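Puf (Pumilio/fbf) domain-containing protein 7, confirmed by transcript evidence (PDB 3V71) binds a consensus sequence in mRNA 3'-UTRs and modulates mRNA expression and stability, acting redundantly with PUF-5 and PUF-6 in oocyte formation and early embryonic divisions. Local coordinates at residues A[67-72]-A[105-110]; A[220-225]-A[261-266]. One frame throughout, in Å; residues are numbered along the deposited sequence.

Contact 1: residues A[67-72]-A[105-110]; sequences HSRNGN and DKFACR
His67 and Ala108 bring the two backbones closest, their CA atoms 5.0 Å apart, where the turn entering helix 71-80 lies against the equivalent turn ahead of helix 108-118. Phe107 is pressed onto the first of these turns. Arg69 CA stands over its ring, 3.8 Å from the centroid and only 9° off the normal, which meets the geometry of a CH-pi contact; on the opposite face lies Lys106 CD, nearer the rim. The CB of Phe107 points toward residues 67-72, and with CG anti to the carbonyl carbon the ring lies flat against the turn, its CD2 within 3.6 Å of His67 O. The Arg69 side chain continues past the rim, CG meeting CE2, with its guanidinium steeply inclined to the ring.

The His67 imidazole and the Asp105 carboxylate make a separate stack. Their planes are 11° apart, and Asp105 OD1 lies 3.7 Å above the imidazole plane, over its centre. Ala108 CB meets the imidazole at its edge, 3.4 Å from His67 ND1. The other carboxylate oxygen, Asp105 OD2, accepts from Phe107 N and more weakly from Ala108 N, so the capping group also provides the stacking surface.

Each turn is braced internally. Ser68 OG accepts from Asn70 N and Gly71 N, while Asn72 ND2 donates to Ser68 O (2.9 Å, N-H...O angle 161°) in the carbonyl plane. That bond and the one from Gln76 NE2 to Asn72 OD1 fix the amide beside Phe107. The Arg110 guanidinium has Phe107 CD1 over one face and Asn72 OD1 near its edge. Arg110 also reaches Phe73 and Gln76 of helix 71-80, Asn70 touches helix 29-37, and Cys109 packs on helix 146-153, placing the contact within a succession of neighbouring helices.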
ATOM      1  N   HIS A  67      12.602 -23.513  -1.947  1.00 85.26           N
ATOM      2  CA  HIS A  67      13.325 -22.862  -0.861  1.00 83.55           C
ATOM      3  C   HIS A  67      14.770 -22.523  -1.230  1.00 86.13           C
ATOM      4  O   HIS A  67      15.445 -21.795  -0.503  1.00 89.73           O
ATOM      5  CB  HIS A  67      13.335 -23.756   0.379  1.00 88.70           C
ATOM      6  CG  HIS A  67      11.985 -23.966   0.987  1.00 87.30           C
ATOM      7  ND1 HIS A  67      10.836 -23.433   0.449  1.00 89.93           N
ATOM      8  CD2 HIS A  67      11.603 -24.655   2.085  1.00 88.60           C
ATOM      9  CE1 HIS A  67       9.801 -23.784   1.190  1.00 91.30           C
ATOM     10  NE2 HIS A  67      10.240 -24.523   2.192  1.00 94.56           N
ATOM     11  N   SER A  68      15.254 -23.051  -2.347  1.00 83.14           N
ATOM     12  CA  SER A  68      16.649 -22.850  -2.702  1.00 84.69           C
ATOM     13  C   SER A  68      16.914 -21.427  -3.176  1.00 83.29           C
ATOM     14  O   SER A  68      16.105 -20.843  -3.896  1.00 78.92           O
ATOM     15  CB  SER A  68      17.106 -23.864  -3.755  1.00 82.89           C
ATOM     16  OG  SER A  68      18.476 -23.667  -4.086  1.00 86.03           O
ATOM     17  N   ARG A  69      18.051 -20.879  -2.757  1.00 83.85           N
ATOM     18  CA  ARG A  69      18.510 -19.584  -3.237  1.00 84.63           C
ATOM     19  C   ARG A  69      18.599 -19.597  -4.756  1.00 88.03           C
ATOM     20  O   ARG A  69      18.248 -18.623  -5.420  1.00 86.25           O
ATOM     21  CB  ARG A  69      19.878 -19.254  -2.637  1.00 95.83           C
ATOM     22  CG  ARG A  69      19.968 -19.542  -1.142  1.00108.81           C
ATOM     23  CD  ARG A  69      20.980 -18.649  -0.419  1.00117.78           C
ATOM     24  NE  ARG A  69      20.631 -18.522   1.000  1.00129.33           N
ATOM     25  CZ  ARG A  69      21.264 -19.137   2.000  1.00126.36           C
ATOM     26  NH1 ARG A  69      22.313 -19.921   1.758  1.00113.86           N
ATOM     27  NH2 ARG A  69      20.849 -18.957   3.250  1.00109.78           N
ATOM     28  N   ASN A  70      19.066 -20.719  -5.300  1.00 93.02           N
ATOM     29  CA  ASN A  70      19.267 -20.860  -6.735  1.00 84.91           C
ATOM     30  C   ASN A  70      18.183 -21.718  -7.352  1.00 84.10           C
ATOM     31  O   ASN A  70      17.700 -21.438  -8.452  1.00 83.10           O
ATOM     32  CB  ASN A  70      20.623 -21.493  -7.010  1.00 87.50           C
ATOM     33  CG  ASN A  70      21.601 -21.281  -5.878  1.00 90.27           C
ATOM     34  OD1 ASN A  70      22.441 -20.386  -5.935  1.00 85.10           O
ATOM     35  ND2 ASN A  70      21.498 -22.108  -4.836  1.00 90.32           N
ATOM     36  N   GLY A  71      17.806 -22.766  -6.630  1.00 80.09           N
ATOM     37  CA  GLY A  71      16.826 -23.717  -7.117  1.00 80.53           C
ATOM     38  C   GLY A  71      15.541 -23.097  -7.626  1.00 84.37           C
ATOM     39  O   GLY A  71      14.971 -23.560  -8.611  1.00 87.10           O
ATOM     40  N   ASN A  72      15.077 -22.045  -6.959  1.00 85.65           N
ATOM     41  CA  ASN A  72      13.781 -21.464  -7.289  1.00 85.10           C
ATOM     42  C   ASN A  72      13.703 -20.961  -8.727  1.00 83.07           C
ATOM     43  O   ASN A  72      12.639 -20.982  -9.344  1.00 83.99           O
ATOM     44  CB  ASN A  72      13.406 -20.355  -6.298  1.00 88.20           C
ATOM     45  CG  ASN A  72      14.167 -19.071  -6.541  1.00 86.80           C
ATOM     46  OD1 ASN A  72      13.686 -18.177  -7.237  1.00 86.70           O
ATOM     47  ND2 ASN A  72      15.363 -18.973  -5.970  1.00 82.19           N
ATOM     48  N   ASP A 105       8.169 -18.264   2.860  1.00 84.31           N
ATOM     49  CA  ASP A 105       9.573 -18.375   2.473  1.00 83.83           C
ATOM     50  C   ASP A 105       9.952 -17.289   1.476  1.00 83.80           C
ATOM     51  O   ASP A 105       9.208 -17.028   0.532  1.00 83.45           O
ATOM     52  CB  ASP A 105       9.849 -19.761   1.861  1.00 87.85           C
ATOM     53  CG  ASP A 105      11.342 -20.133   1.873  1.00 94.10           C
ATOM     54  OD1 ASP A 105      11.801 -20.702   2.886  1.00 96.97           O
ATOM     55  OD2 ASP A 105      12.055 -19.867   0.874  1.00 87.51           O
ATOM     56  N   LYS A 106      11.118 -16.676   1.677  1.00 77.88           N
ATOM     57  CA  LYS A 106      11.624 -15.660   0.753  1.00 78.08           C
ATOM     58  C   LYS A 106      11.672 -16.111  -0.716  1.00 82.67           C
ATOM     59  O   LYS A 106      11.278 -15.367  -1.612  1.00 80.11           O
ATOM     60  CB  LYS A 106      13.007 -15.156   1.187  1.00 82.03           C
ATOM     61  CG  LYS A 106      13.561 -14.054   0.276  1.00 91.93           C
ATOM     62  CD  LYS A 106      14.994 -13.647   0.620  1.00 95.98           C
ATOM     63  CE  LYS A 106      15.490 -12.535  -0.315  1.00100.58           C
ATOM     64  NZ  LYS A 106      16.909 -12.122  -0.072  1.00 98.52           N
ATOM     65  N   PHE A 107      12.159 -17.325  -0.966  1.00 91.03           N
ATOM     66  CA  PHE A 107      12.351 -17.796  -2.340  1.00 84.30           C
ATOM     67  C   PHE A 107      11.190 -18.607  -2.885  1.00 82.09           C
ATOM     68  O   PHE A 107      10.870 -18.492  -4.060  1.00 87.12           O
ATOM     69  CB  PHE A 107      13.619 -18.626  -2.459  1.00 82.70           C
ATOM     70  CG  PHE A 107      14.849 -17.913  -2.022  1.00 84.52           C
ATOM     71  CD1 PHE A 107      15.448 -16.979  -2.846  1.00 85.10           C
ATOM     72  CD2 PHE A 107      15.417 -18.189  -0.791  1.00 86.46           C
ATOM     73  CE1 PHE A 107      16.590 -16.325  -2.447  1.00 90.97           C
ATOM     74  CE2 PHE A 107      16.562 -17.542  -0.385  1.00 91.43           C
ATOM     75  CZ  PHE A 107      17.149 -16.606  -1.213  1.00 94.23           C
ATOM     76  N   ALA A 108      10.578 -19.442  -2.047  1.00 78.62           N
ATOM     77  CA  ALA A 108       9.431 -20.231  -2.483  1.00 77.66           C
ATOM     78  C   ALA A 108       8.264 -19.315  -2.849  1.00 81.37           C
ATOM     79  O   ALA A 108       7.394 -19.683  -3.636  1.00 77.72           O
ATOM     80  CB  ALA A 108       9.027 -21.218  -1.416  1.00 79.54           C
ATOM     81  N   CYS A 109       8.277 -18.116  -2.268  1.00 89.76           N
ATOM     82  CA  CYS A 109       7.285 -17.064  -2.510  1.00 84.60           C
ATOM     83  C   CYS A 109       7.181 -16.669  -3.987  1.00 83.69           C
ATOM     84  O   CYS A 109       6.090 -16.591  -4.546  1.00 76.05           O
ATOM     85  CB  CYS A 109       7.664 -15.825  -1.687  1.00 85.73           C
ATOM     86  SG  CYS A 109       6.327 -14.633  -1.401  1.00110.00           S
ATOM     87  N   ARG A 110       8.334 -16.414  -4.603  1.00 88.64           N
ATOM     88  CA  ARG A 110       8.417 -15.986  -5.995  1.00 82.64           C
ATOM     89  C   ARG A 110       7.806 -17.007  -6.933  1.00 84.88           C
ATOM     90  O   ARG A 110       7.296 -16.659  -7.995  1.00 88.49           O
ATOM     91  CB  ARG A 110       9.874 -15.764  -6.383  1.00 75.66           C
ATOM     92  CG  ARG A 110      10.653 -14.956  -5.372  1.00 80.91           C
ATOM     93  CD  ARG A 110      12.128 -15.055  -5.647  1.00 87.71           C
ATOM     94  NE  ARG A 110      12.915 -14.190  -4.778  1.00101.33           N
ATOM     95  CZ  ARG A 110      14.243 -14.119  -4.809  1.00106.86           C
ATOM     96  NH1 ARG A 110      14.928 -14.869  -5.671  1.00 96.41           N
ATOM     97  NH2 ARG A 110      14.883 -13.298  -3.979  1.00101.55           N
TER

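Contact 2: residues A[220-225]-A[261-266]; sequences NCYRLS and LSMSQD
Tyr222 reaches across to Ser262 with its hydroxyl, and the two oxygens, Tyr222 OH and Ser262 OG, are hydrogen-bonded at 3.1 Å; the direction of the proton is left open. Ser262 OG approaches at the edge of the ring, near its plane. The tyrosine extends this far because its CG is anti to the backbone N (chi1 -169°), carrying the phenol from helix 221-225 to Ser262 of helix 260-263. Ser262 OG also has a weak bond to Asn259 O, and Tyr222 touches Asn259 as well.

Met263 crosses the tyrosine obliquely. Its CG lies 3.9 Å from Tyr222 CE1, and its SD is 5.0 Å from the ring centroid, 49° off the normal; this is a Met-aromatic contact with the sulfur neither squarely above the face nor in the ring plane. A bend at chi3 (69°) brings the methyl against Ser225, where Met263 CE meets Ser225 CB at 3.5 Å. Within that helix Ser225 N donates to Cys221 O.

A type I beta turn runs from Met263 to Asp266, whose OD1 caps Tyr268 N and Ala269 N. Helices 244-256 and 269-279 supply further packing around Met263. Helix-on-helix packing of one repeat on the next builds the curved solenoid of the PUF fold, and this contact is one such junction, between predicted repeats 6 and 7.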
ATOM      1  N   ASN A 220     -12.961   4.888  11.762  1.00 80.11           N
ATOM      2  CA  ASN A 220     -11.818   4.763  12.653  1.00 76.46           C
ATOM      3  C   ASN A 220     -10.756   5.783  12.315  1.00 78.73           C
ATOM      4  O   ASN A 220      -9.639   5.729  12.826  1.00 85.80           O
ATOM      5  CB  ASN A 220     -11.232   3.361  12.575  1.00 81.02           C
ATOM      6  CG  ASN A 220     -12.101   2.335  13.254  1.00 84.95           C
ATOM      7  OD1 ASN A 220     -12.579   1.394  12.623  1.00 87.28           O
ATOM      8  ND2 ASN A 220     -12.307   2.507  14.553  1.00 87.98           N
ATOM      9  N   CYS A 221     -11.117   6.722  11.455  1.00 76.91           N
ATOM     10  CA  CYS A 221     -10.171   7.704  10.952  1.00 80.04           C
ATOM     11  C   CYS A 221      -9.201   8.242  12.006  1.00 78.42           C
ATOM     12  O   CYS A 221      -7.992   8.299  11.767  1.00 74.36           O
ATOM     13  CB  CYS A 221     -10.918   8.859  10.305  1.00 82.61           C
ATOM     14  SG  CYS A 221      -9.831  10.025   9.476  1.00 93.69           S
ATOM     15  N   TYR A 222      -9.731   8.630  13.163  1.00 75.85           N
ATOM     16  CA  TYR A 222      -8.935   9.294  14.192  1.00 73.83           C
ATOM     17  C   TYR A 222      -7.825   8.414  14.766  1.00 81.70           C
ATOM     18  O   TYR A 222      -6.672   8.854  14.899  1.00 72.00           O
ATOM     19  CB  TYR A 222      -9.830   9.764  15.322  1.00 75.62           C
ATOM     20  CG  TYR A 222      -9.145  10.691  16.301  1.00 81.05           C
ATOM     21  CD1 TYR A 222      -9.292  12.067  16.192  1.00 83.35           C
ATOM     22  CD2 TYR A 222      -8.351  10.192  17.330  1.00 75.39           C
ATOM     23  CE1 TYR A 222      -8.673  12.923  17.073  1.00 82.86           C
ATOM     24  CE2 TYR A 222      -7.724  11.042  18.221  1.00 72.24           C
ATOM     25  CZ  TYR A 222      -7.893  12.410  18.086  1.00 84.31           C
ATOM     26  OH  TYR A 222      -7.294  13.282  18.964  1.00 89.78           O
ATOM     27  N   ARG A 223      -8.182   7.182  15.128  1.00 83.47           N
ATOM     28  CA  ARG A 223      -7.201   6.212  15.596  1.00 79.13           C
ATOM     29  C   ARG A 223      -6.226   5.867  14.482  1.00 77.29           C
ATOM     30  O   ARG A 223      -5.030   5.721  14.717  1.00 77.59           O
ATOM     31  CB  ARG A 223      -7.879   4.939  16.104  1.00 84.15           C
ATOM     32  CG  ARG A 223      -6.907   3.820  16.469  1.00 88.41           C
ATOM     33  CD  ARG A 223      -7.624   2.659  17.141  1.00 98.35           C
ATOM     34  NE  ARG A 223      -8.369   3.102  18.314  1.00113.78           N
ATOM     35  CZ  ARG A 223      -7.872   3.125  19.546  1.00115.34           C
ATOM     36  NH1 ARG A 223      -6.627   2.717  19.764  1.00107.00           N
ATOM     37  NH2 ARG A 223      -8.620   3.551  20.559  1.00116.16           N
ATOM     38  N   LEU A 224      -6.743   5.743  13.266  1.00 72.85           N
ATOM     39  CA  LEU A 224      -5.904   5.419  12.123  1.00 76.04           C
ATOM     40  C   LEU A 224      -4.912   6.529  11.802  1.00 74.12           C
ATOM     41  O   LEU A 224      -3.734   6.272  11.549  1.00 74.05           O
ATOM     42  CB  LEU A 224      -6.763   5.127  10.895  1.00 77.25           C
ATOM     43  CG  LEU A 224      -7.540   3.811  10.915  1.00 77.04           C
ATOM     44  CD1 LEU A 224      -8.285   3.643   9.609  1.00 77.29           C
ATOM     45  CD2 LEU A 224      -6.614   2.632  11.164  1.00 73.25           C
ATOM     46  N   SER A 225      -5.394   7.765  11.807  1.00 74.59           N
ATOM     47  CA  SER A 225      -4.569   8.910  11.450  1.00 68.93           C
ATOM     48  C   SER A 225      -3.455   9.124  12.464  1.00 72.01           C
ATOM     49  O   SER A 225      -2.405   9.691  12.162  1.00 72.81           O
ATOM     50  CB  SER A 225      -5.436  10.152  11.351  1.00 63.88           C
ATOM     51  OG  SER A 225      -6.524   9.923  10.481  1.00 67.71           O
ATOM     52  N   LEU A 261      -6.887  20.986  15.789  1.00 73.31           N
ATOM     53  CA  LEU A 261      -5.947  21.354  16.843  1.00 64.51           C
ATOM     54  C   LEU A 261      -5.237  20.175  17.496  1.00 64.25           C
ATOM     55  O   LEU A 261      -4.023  20.183  17.621  1.00 66.08           O
ATOM     56  CB  LEU A 261      -6.630  22.187  17.926  1.00 67.12           C
ATOM     57  CG  LEU A 261      -5.716  22.594  19.092  1.00 73.09           C
ATOM     58  CD1 LEU A 261      -4.752  23.702  18.673  1.00 75.96           C
ATOM     59  CD2 LEU A 261      -6.511  23.007  20.326  1.00 61.11           C
ATOM     60  N   SER A 262      -5.980  19.171  17.940  1.00 67.80           N
ATOM     61  CA  SER A 262      -5.338  18.058  18.631  1.00 70.50           C
ATOM     62  C   SER A 262      -4.531  17.207  17.658  1.00 74.56           C
ATOM     63  O   SER A 262      -3.427  16.749  17.989  1.00 70.80           O
ATOM     64  CB  SER A 262      -6.355  17.186  19.360  1.00 68.65           C
ATOM     65  OG  SER A 262      -7.046  16.351  18.452  1.00 71.37           O
ATOM     66  N   MET A 263      -5.081  17.004  16.460  1.00 68.44           N
ATOM     67  CA  MET A 263      -4.432  16.171  15.446  1.00 67.37           C
ATOM     68  C   MET A 263      -3.143  16.787  14.943  1.00 65.88           C
ATOM     69  O   MET A 263      -2.202  16.073  14.642  1.00 66.38           O
ATOM     70  CB  MET A 263      -5.364  15.928  14.264  1.00 71.83           C
ATOM     71  CG  MET A 263      -6.704  15.337  14.659  1.00 82.44           C
ATOM     72  SD  MET A 263      -7.478  14.461  13.296  1.00 90.26           S
ATOM     73  CE  MET A 263      -6.382  13.053  13.155  1.00 75.04           C
ATOM     74  N   SER A 264      -3.115  18.114  14.849  1.00 64.11           N
ATOM     75  CA  SER A 264      -1.939  18.847  14.399  1.00 63.83           C
ATOM     76  C   SER A 264      -0.766  18.712  15.361  1.00 63.25           C
ATOM     77  O   SER A 264       0.362  19.073  15.033  1.00 59.82           O
ATOM     78  CB  SER A 264      -2.269  20.325  14.209  1.00 63.24           C
ATOM     79  OG  SER A 264      -3.220  20.499  13.178  1.00 64.93           O
ATOM     80  N   GLN A 265      -1.036  18.193  16.549  1.00 64.68           N
ATOM     81  CA  GLN A 265       0.002  18.044  17.555  1.00 64.21           C
ATOM     82  C   GLN A 265       0.464  16.599  17.686  1.00 66.44           C
ATOM     83  O   GLN A 265       1.389  16.294  18.430  1.00 69.70           O
ATOM     84  CB  GLN A 265      -0.497  18.578  18.892  1.00 59.36           C
ATOM     85  CG  GLN A 265      -0.875  20.045  18.836  1.00 60.88           C
ATOM     86  CD  GLN A 265      -1.496  20.524  20.126  1.00 65.64           C
ATOM     87  OE1 GLN A 265      -0.897  20.410  21.185  1.00 66.24           O
ATOM     88  NE2 GLN A 265      -2.714  21.051  20.046  1.00 72.35           N
ATOM     89  N   ASP A 266      -0.189  15.706  16.961  1.00 71.48           N
ATOM     90  CA  ASP A 266       0.185  14.306  16.981  1.00 66.75           C
ATOM     91  C   ASP A 266       1.353  14.136  16.028  1.00 69.49           C
ATOM     92  O   ASP A 266       1.396  14.775  14.972  1.00 64.35           O
ATOM     93  CB  ASP A 266      -1.003  13.428  16.566  1.00 65.16           C
ATOM     94  CG  ASP A 266      -0.665  11.944  16.559  1.00 72.93           C
ATOM     95  OD1 ASP A 266      -0.249  11.429  15.499  1.00 75.98           O
ATOM     96  OD2 ASP A 266      -0.814  11.285  17.610  1.00 71.98           O
TER

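Overall arrangement
Contact 1 precedes contact 2 along the chain, and their centres lie 41 Å apart on opposite sides of the chain's centre. Their nearest atoms are about 25 Å apart, so they do not touch. Each joins consecutive predicted Pumilio repeats: 2 with 3 through the starts of helices 71-80 and 108-118, and 6 with 7 through the short helices 221-225 and 260-263. They share no helix, but both are repeat-to-repeat junctions of the elongated, all-helical PUF solenoid that carries the RNA. Their atoms come no nearer to the bound RNA than about 10 Å (contact 1) and 6 Å (contact 2).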